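Local coordinates for uncharacterized protein MJ1460 (Methanocaldococcus jannaschii DSM 2661, PDB 2OSO) that is of unknown function but binds zinc through a V4R domain of the vinyl-4-reductase family and probably works as a dimer, at residues A[76-86]-A[99-107]. The protein carries 3 engineered substitutions. Residues are numbered along the deposited sequence; the frame is centred on the assembly and turned at random.
Sequences FKLMNFGDLEI and KIKLSNPPY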
ATOM      1  N   PHE A  76      -8.725   5.158  11.773  1.00 26.77           N
ATOM      2  CA  PHE A  76      -8.683   3.680  11.705  1.00 26.32           C
ATOM      3  C   PHE A  76      -9.925   3.090  11.001  1.00 27.54           C
ATOM      4  O   PHE A  76      -9.808   2.149  10.216  1.00 26.83           O
ATOM      5  CB  PHE A  76      -8.432   3.051  13.065  1.00 25.66           C
ATOM      6  CG  PHE A  76      -6.964   2.810  13.352  1.00 23.82           C
ATOM      7  CD1 PHE A  76      -6.088   3.872  13.399  1.00 25.95           C
ATOM      8  CD2 PHE A  76      -6.485   1.541  13.564  1.00 26.11           C
ATOM      9  CE1 PHE A  76      -4.741   3.687  13.590  1.00 26.75           C
ATOM     10  CE2 PHE A  76      -5.134   1.332  13.773  1.00 25.96           C
ATOM     11  CZ  PHE A  76      -4.269   2.409  13.818  1.00 24.75           C
ATOM     12  N   LYS A  77     -11.097   3.676  11.222  1.00 27.83           N
ATOM     13  CA  LYS A  77     -12.286   3.224  10.472  1.00 30.09           C
ATOM     14  C   LYS A  77     -12.182   3.547   8.980  1.00 27.53           C
ATOM     15  O   LYS A  77     -12.588   2.742   8.151  1.00 26.01           O
ATOM     16  CB  LYS A  77     -13.577   3.825  11.026  1.00 32.25           C
ATOM     17  CG  LYS A  77     -13.979   3.307  12.386  1.00 36.25           C
ATOM     18  CD  LYS A  77     -14.318   1.805  12.380  1.00 38.52           C
ATOM     19  CE  LYS A  77     -15.490   1.472  11.446  1.00 40.32           C
ATOM     20  NZ  LYS A  77     -16.155   0.118  11.746  1.00 39.98           N
ATOM     21  N   LEU A  78     -11.713   4.753   8.654  1.00 26.83           N
ATOM     22  CA  LEU A  78     -11.525   5.150   7.245  1.00 28.05           C
ATOM     23  C   LEU A  78     -10.518   4.281   6.495  1.00 29.07           C
ATOM     24  O   LEU A  78     -10.712   3.962   5.311  1.00 31.21           O
ATOM     25  CB  LEU A  78     -11.081   6.597   7.182  1.00 28.52           C
ATOM     26  CG  LEU A  78     -12.128   7.632   7.539  1.00 29.24           C
ATOM     27  CD1 LEU A  78     -11.505   9.035   7.512  1.00 27.67           C
ATOM     28  CD2 LEU A  78     -13.348   7.522   6.606  1.00 30.06           C
HETATM   29  N   MSE A  79      -9.453   3.885   7.186  1.00 26.71           N
HETATM   30  CA  MSE A  79      -8.440   3.017   6.617  1.00 27.73           C
HETATM   31  C   MSE A  79      -8.935   1.564   6.498  1.00 28.38           C
HETATM   32  O   MSE A  79      -8.321   0.753   5.798  1.00 27.72           O
HETATM   33  CB  MSE A  79      -7.197   3.076   7.482  1.00 26.93           C
HETATM   34  CG  MSE A  79      -6.464   4.358   7.515  1.00 29.81           C
HETATM   35 SE   MSE A  79      -4.749   4.158   8.518  0.75 28.43          SE
HETATM   36  CE  MSE A  79      -3.702   3.271   7.150  1.00 30.27           C
ATOM     37  N   ASN A  80     -10.050   1.245   7.165  1.00 27.86           N
ATOM     38  CA  ASN A  80     -10.564  -0.107   7.264  1.00 28.52           C
ATOM     39  C   ASN A  80      -9.601  -0.989   8.052  1.00 27.81           C
ATOM     40  O   ASN A  80      -9.495  -2.242   7.867  1.00 28.96           O
ATOM     41  CB  ASN A  80     -10.934  -0.689   5.884  1.00 29.58           C
ATOM     42  CG  ASN A  80     -11.955  -1.784   5.990  1.00 31.87           C
ATOM     43  OD1 ASN A  80     -12.721  -1.803   6.947  1.00 33.57           O
ATOM     44  ND2 ASN A  80     -11.966  -2.721   5.033  1.00 31.98           N
ATOM     45  N   PHE A  81      -8.955  -0.360   9.032  1.00 26.54           N
ATOM     46  CA  PHE A  81      -7.991  -1.062   9.908  1.00 26.51           C
ATOM     47  C   PHE A  81      -8.628  -1.578  11.207  1.00 27.48           C
ATOM     48  O   PHE A  81      -7.977  -2.252  11.986  1.00 28.34           O
ATOM     49  CB  PHE A  81      -6.794  -0.111  10.191  1.00 26.12           C
ATOM     50  CG  PHE A  81      -5.636  -0.275   9.232  1.00 24.22           C
ATOM     51  CD1 PHE A  81      -5.831  -0.722   7.937  1.00 23.58           C
ATOM     52  CD2 PHE A  81      -4.358   0.054   9.639  1.00 23.39           C
ATOM     53  CE1 PHE A  81      -4.778  -0.912   7.092  1.00 24.70           C
ATOM     54  CE2 PHE A  81      -3.291  -0.113   8.831  1.00 24.87           C
ATOM     55  CZ  PHE A  81      -3.482  -0.603   7.519  1.00 26.53           C
ATOM     56  N   GLY A  82      -9.921  -1.297  11.408  1.00 29.21           N
ATOM     57  CA  GLY A  82     -10.669  -1.774  12.559  1.00 28.25           C
ATOM     58  C   GLY A  82     -11.116  -0.723  13.560  1.00 28.48           C
ATOM     59  O   GLY A  82     -10.999   0.484  13.331  1.00 23.66           O
ATOM     60  N   ASP A  83     -11.660  -1.223  14.663  1.00 28.08           N
ATOM     61  CA  ASP A  83     -12.245  -0.409  15.738  1.00 29.53           C
ATOM     62  C   ASP A  83     -11.269  -0.336  16.893  1.00 27.82           C
ATOM     63  O   ASP A  83     -11.067  -1.305  17.633  1.00 25.75           O
ATOM     64  CB  ASP A  83     -13.558  -1.007  16.228  1.00 29.96           C
ATOM     65  CG  ASP A  83     -14.509  -1.317  15.097  1.00 32.36           C
ATOM     66  OD1 ASP A  83     -15.132  -0.392  14.532  1.00 33.01           O
ATOM     67  OD2 ASP A  83     -14.613  -2.496  14.752  1.00 34.79           O
ATOM     68  N   LEU A  84     -10.694   0.836  17.047  1.00 28.43           N
ATOM     69  CA  LEU A  84      -9.683   1.111  18.029  1.00 29.38           C
ATOM     70  C   LEU A  84     -10.399   1.447  19.356  1.00 30.45           C
ATOM     71  O   LEU A  84     -11.273   2.290  19.398  1.00 29.72           O
ATOM     72  CB  LEU A  84      -8.847   2.300  17.521  1.00 30.83           C
ATOM     73  CG  LEU A  84      -7.416   2.544  17.959  1.00 32.29           C
ATOM     74  CD1 LEU A  84      -6.591   1.269  17.902  1.00 31.71           C
ATOM     75  CD2 LEU A  84      -6.768   3.724  17.116  1.00 30.40           C
ATOM     76  N   GLU A  85     -10.042   0.731  20.415  1.00 31.56           N
ATOM     77  CA  GLU A  85     -10.608   0.930  21.744  1.00 33.00           C
ATOM     78  C   GLU A  85      -9.588   1.668  22.605  1.00 31.87           C
ATOM     79  O   GLU A  85      -8.551   1.116  22.966  1.00 29.52           O
ATOM     80  CB  GLU A  85     -11.009  -0.417  22.364  1.00 34.26           C
ATOM     81  CG  GLU A  85     -12.023  -1.173  21.523  1.00 35.48           C
ATOM     82  CD  GLU A  85     -12.431  -2.554  22.062  1.00 37.05           C
ATOM     83  OE1 GLU A  85     -12.031  -2.968  23.181  1.00 38.78           O
ATOM     84  OE2 GLU A  85     -13.175  -3.229  21.319  1.00 40.70           O
ATOM     85  N   ILE A  86      -9.895   2.923  22.919  1.00 31.88           N
ATOM     86  CA  ILE A  86      -9.033   3.803  23.739  1.00 32.41           C
ATOM     87  C   ILE A  86      -9.933   4.589  24.676  1.00 32.37           C
ATOM     88  O   ILE A  86     -10.840   5.284  24.214  1.00 32.85           O
ATOM     89  CB  ILE A  86      -8.236   4.851  22.883  1.00 33.25           C
ATOM     90  CG1 ILE A  86      -7.717   4.231  21.569  1.00 34.36           C
ATOM     91  CG2 ILE A  86      -7.132   5.504  23.715  1.00 33.19           C
ATOM     92  CD1 ILE A  86      -6.650   5.087  20.804  1.00 33.44           C
ATOM     93  N   LYS A  99      -2.986   0.733  27.963  1.00 28.00           N
ATOM     94  CA  LYS A  99      -3.319  -0.356  27.080  1.00 29.51           C
ATOM     95  C   LYS A  99      -4.407   0.128  26.186  1.00 29.14           C
ATOM     96  O   LYS A  99      -5.322   0.804  26.635  1.00 29.58           O
ATOM     97  CB  LYS A  99      -3.791  -1.593  27.846  1.00 29.38           C
ATOM     98  CG  LYS A  99      -2.660  -2.281  28.603  1.00 32.19           C
ATOM     99  CD  LYS A  99      -2.984  -3.725  28.847  1.00 33.98           C
ATOM    100  CE  LYS A  99      -2.228  -4.319  30.041  1.00 36.57           C
ATOM    101  NZ  LYS A  99      -0.805  -4.589  29.744  1.00 38.46           N
ATOM    102  N   ILE A 100      -4.290  -0.215  24.915  1.00 29.11           N
ATOM    103  CA  ILE A 100      -5.326   0.045  23.937  1.00 31.07           C
ATOM    104  C   ILE A 100      -5.546  -1.218  23.098  1.00 29.09           C
ATOM    105  O   ILE A 100      -4.663  -2.059  22.953  1.00 28.43           O
ATOM    106  CB  ILE A 100      -4.988   1.296  23.057  1.00 32.61           C
ATOM    107  CG1 ILE A 100      -3.809   1.086  22.163  1.00 33.64           C
ATOM    108  CG2 ILE A 100      -4.615   2.478  23.917  1.00 33.32           C
ATOM    109  CD1 ILE A 100      -3.306   2.475  21.575  1.00 34.45           C
ATOM    110  N   LYS A 101      -6.744  -1.361  22.558  1.00 27.80           N
ATOM    111  CA  LYS A 101      -7.085  -2.582  21.859  1.00 26.53           C
ATOM    112  C   LYS A 101      -7.547  -2.264  20.445  1.00 26.41           C
ATOM    113  O   LYS A 101      -8.086  -1.193  20.164  1.00 24.50           O
ATOM    114  CB  LYS A 101      -8.144  -3.363  22.619  1.00 25.33           C
ATOM    115  CG  LYS A 101      -7.802  -3.733  24.109  1.00 25.53           C
ATOM    116  CD  LYS A 101      -8.684  -4.942  24.557  1.00 25.65           C
ATOM    117  CE  LYS A 101      -8.668  -5.274  26.083  1.00 24.15           C
ATOM    118  NZ  LYS A 101      -9.740  -6.301  26.478  1.00 22.49           N
ATOM    119  N   LEU A 102      -7.334  -3.212  19.551  1.00 27.81           N
ATOM    120  CA  LEU A 102      -7.925  -3.166  18.232  1.00 28.11           C
ATOM    121  C   LEU A 102      -8.841  -4.396  17.886  1.00 27.36           C
ATOM    122  O   LEU A 102      -8.479  -5.583  18.041  1.00 27.63           O
ATOM    123  CB  LEU A 102      -6.825  -2.916  17.198  1.00 28.23           C
ATOM    124  CG  LEU A 102      -7.233  -2.734  15.733  1.00 26.91           C
ATOM    125  CD1 LEU A 102      -7.945  -1.399  15.419  1.00 28.31           C
ATOM    126  CD2 LEU A 102      -5.943  -2.887  14.899  1.00 28.84           C
ATOM    127  N   SER A 103     -10.082  -4.076  17.523  1.00 28.99           N
ATOM    128  CA  SER A 103     -11.081  -5.054  17.054  1.00 29.74           C
ATOM    129  C   SER A 103     -11.183  -5.031  15.526  1.00 29.30           C
ATOM    130  O   SER A 103     -11.114  -3.970  14.925  1.00 29.09           O
ATOM    131  CB  SER A 103     -12.471  -4.690  17.579  1.00 32.02           C
ATOM    132  OG  SER A 103     -12.717  -5.356  18.786  1.00 36.96           O
ATOM    133  N   ASN A 104     -11.419  -6.194  14.923  1.00 29.82           N
ATOM    134  CA  ASN A 104     -11.552  -6.341  13.440  1.00 28.64           C
ATOM    135  C   ASN A 104     -10.354  -5.778  12.633  1.00 27.44           C
ATOM    136  O   ASN A 104     -10.537  -4.971  11.693  1.00 25.29           O
ATOM    137  CB  ASN A 104     -12.897  -5.729  12.986  1.00 30.16           C
ATOM    138  CG  ASN A 104     -13.356  -6.218  11.612  1.00 32.84           C
ATOM    139  OD1 ASN A 104     -13.070  -7.342  11.193  1.00 34.64           O
ATOM    140  ND2 ASN A 104     -14.058  -5.353  10.896  1.00 33.77           N
ATOM    141  N   PRO A 105      -9.122  -6.201  12.988  1.00 25.38           N
ATOM    142  CA  PRO A 105      -7.901  -5.703  12.356  1.00 25.64           C
ATOM    143  C   PRO A 105      -7.698  -6.384  10.985  1.00 25.77           C
ATOM    144  O   PRO A 105      -8.457  -7.274  10.635  1.00 25.78           O
ATOM    145  CB  PRO A 105      -6.816  -6.128  13.316  1.00 25.07           C
ATOM    146  CG  PRO A 105      -7.341  -7.499  13.789  1.00 25.11           C
ATOM    147  CD  PRO A 105      -8.828  -7.291  13.937  1.00 25.63           C
ATOM    148  N   PRO A 106      -6.728  -5.923  10.190  1.00 25.82           N
ATOM    149  CA  PRO A 106      -6.412  -6.680   8.979  1.00 26.71           C
ATOM    150  C   PRO A 106      -5.695  -7.998   9.294  1.00 26.88           C
ATOM    151  O   PRO A 106      -5.309  -8.252  10.443  1.00 24.41           O
ATOM    152  CB  PRO A 106      -5.501  -5.718   8.172  1.00 27.37           C
ATOM    153  CG  PRO A 106      -5.415  -4.495   8.918  1.00 28.53           C
ATOM    154  CD  PRO A 106      -5.966  -4.659  10.278  1.00 27.41           C
ATOM    155  N   TYR A 107      -5.544  -8.820   8.259  1.00 28.17           N
ATOM    156  CA  TYR A 107      -4.766 -10.037   8.303  1.00 29.71           C
ATOM    157  C   TYR A 107      -5.330 -11.091   9.236  1.00 28.18           C
ATOM    158  O   TYR A 107      -4.558 -11.793   9.841  1.00 26.19           O
ATOM    159  CB  TYR A 107      -3.328  -9.756   8.735  1.00 33.89           C
ATOM    160  CG  TYR A 107      -2.601  -8.836   7.813  1.00 35.24           C
ATOM    161  CD1 TYR A 107      -2.465  -9.164   6.474  1.00 36.60           C
ATOM    162  CD2 TYR A 107      -1.999  -7.686   8.276  1.00 36.01           C
ATOM    163  CE1 TYR A 107      -1.793  -8.361   5.617  1.00 36.66           C
ATOM    164  CE2 TYR A 107      -1.295  -6.858   7.420  1.00 36.20           C
ATOM    165  CZ  TYR A 107      -1.197  -7.218   6.074  1.00 35.99           C
ATOM    166  OH  TYR A 107      -0.538  -6.431   5.141  1.00 37.51           O
TER
HETATM  167  O   HOH W   1     -14.617  -2.080  11.938  1.00 41.56           O
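D83 with S103 and E85 with K101 are the hydrogen-bonded pairs joining edge strand 83-85 antiparallel to strand 98-103. Each pair exchanges two backbone hydrogen bonds, D83 N to S103 O (2.8 Å) being shorter than K101 N to E85 O (3.1 Å). Polar side chains predominate on this face: E85 OE2 lies 3.3 Å from S103 OG, at best a weak bond, while OE1 pairs with K150. D83 OD1 takes a salt bridge from K77 NZ (3.0 Å), and a water accepting from K77 donates to OD2. Were D83 an alanine, the K77 ammonium would probably lose its carboxylate mate and the water an acceptor. The other face is apolar. With L102 CG anti to the backbone N (chi1 -176°), CD1 meets F76 CD2 (3.8 Å) and L84 CD1 (3.9 Å). Rigid P106 sets CG over one face of the F81 ring, a CH-pi contact; the M79 selenomethionine methyl lies over the opposite face's rim. Buried F81 O, met by P105 CA (3.5 Å) but no donor, is the exception. G82 suits phi 112°, where a CB would jam against F81 O; S103 O and N104 O would also clash. F76 packing and the K77-D83 bridge thus tie helix 69-79 to the sheet edge.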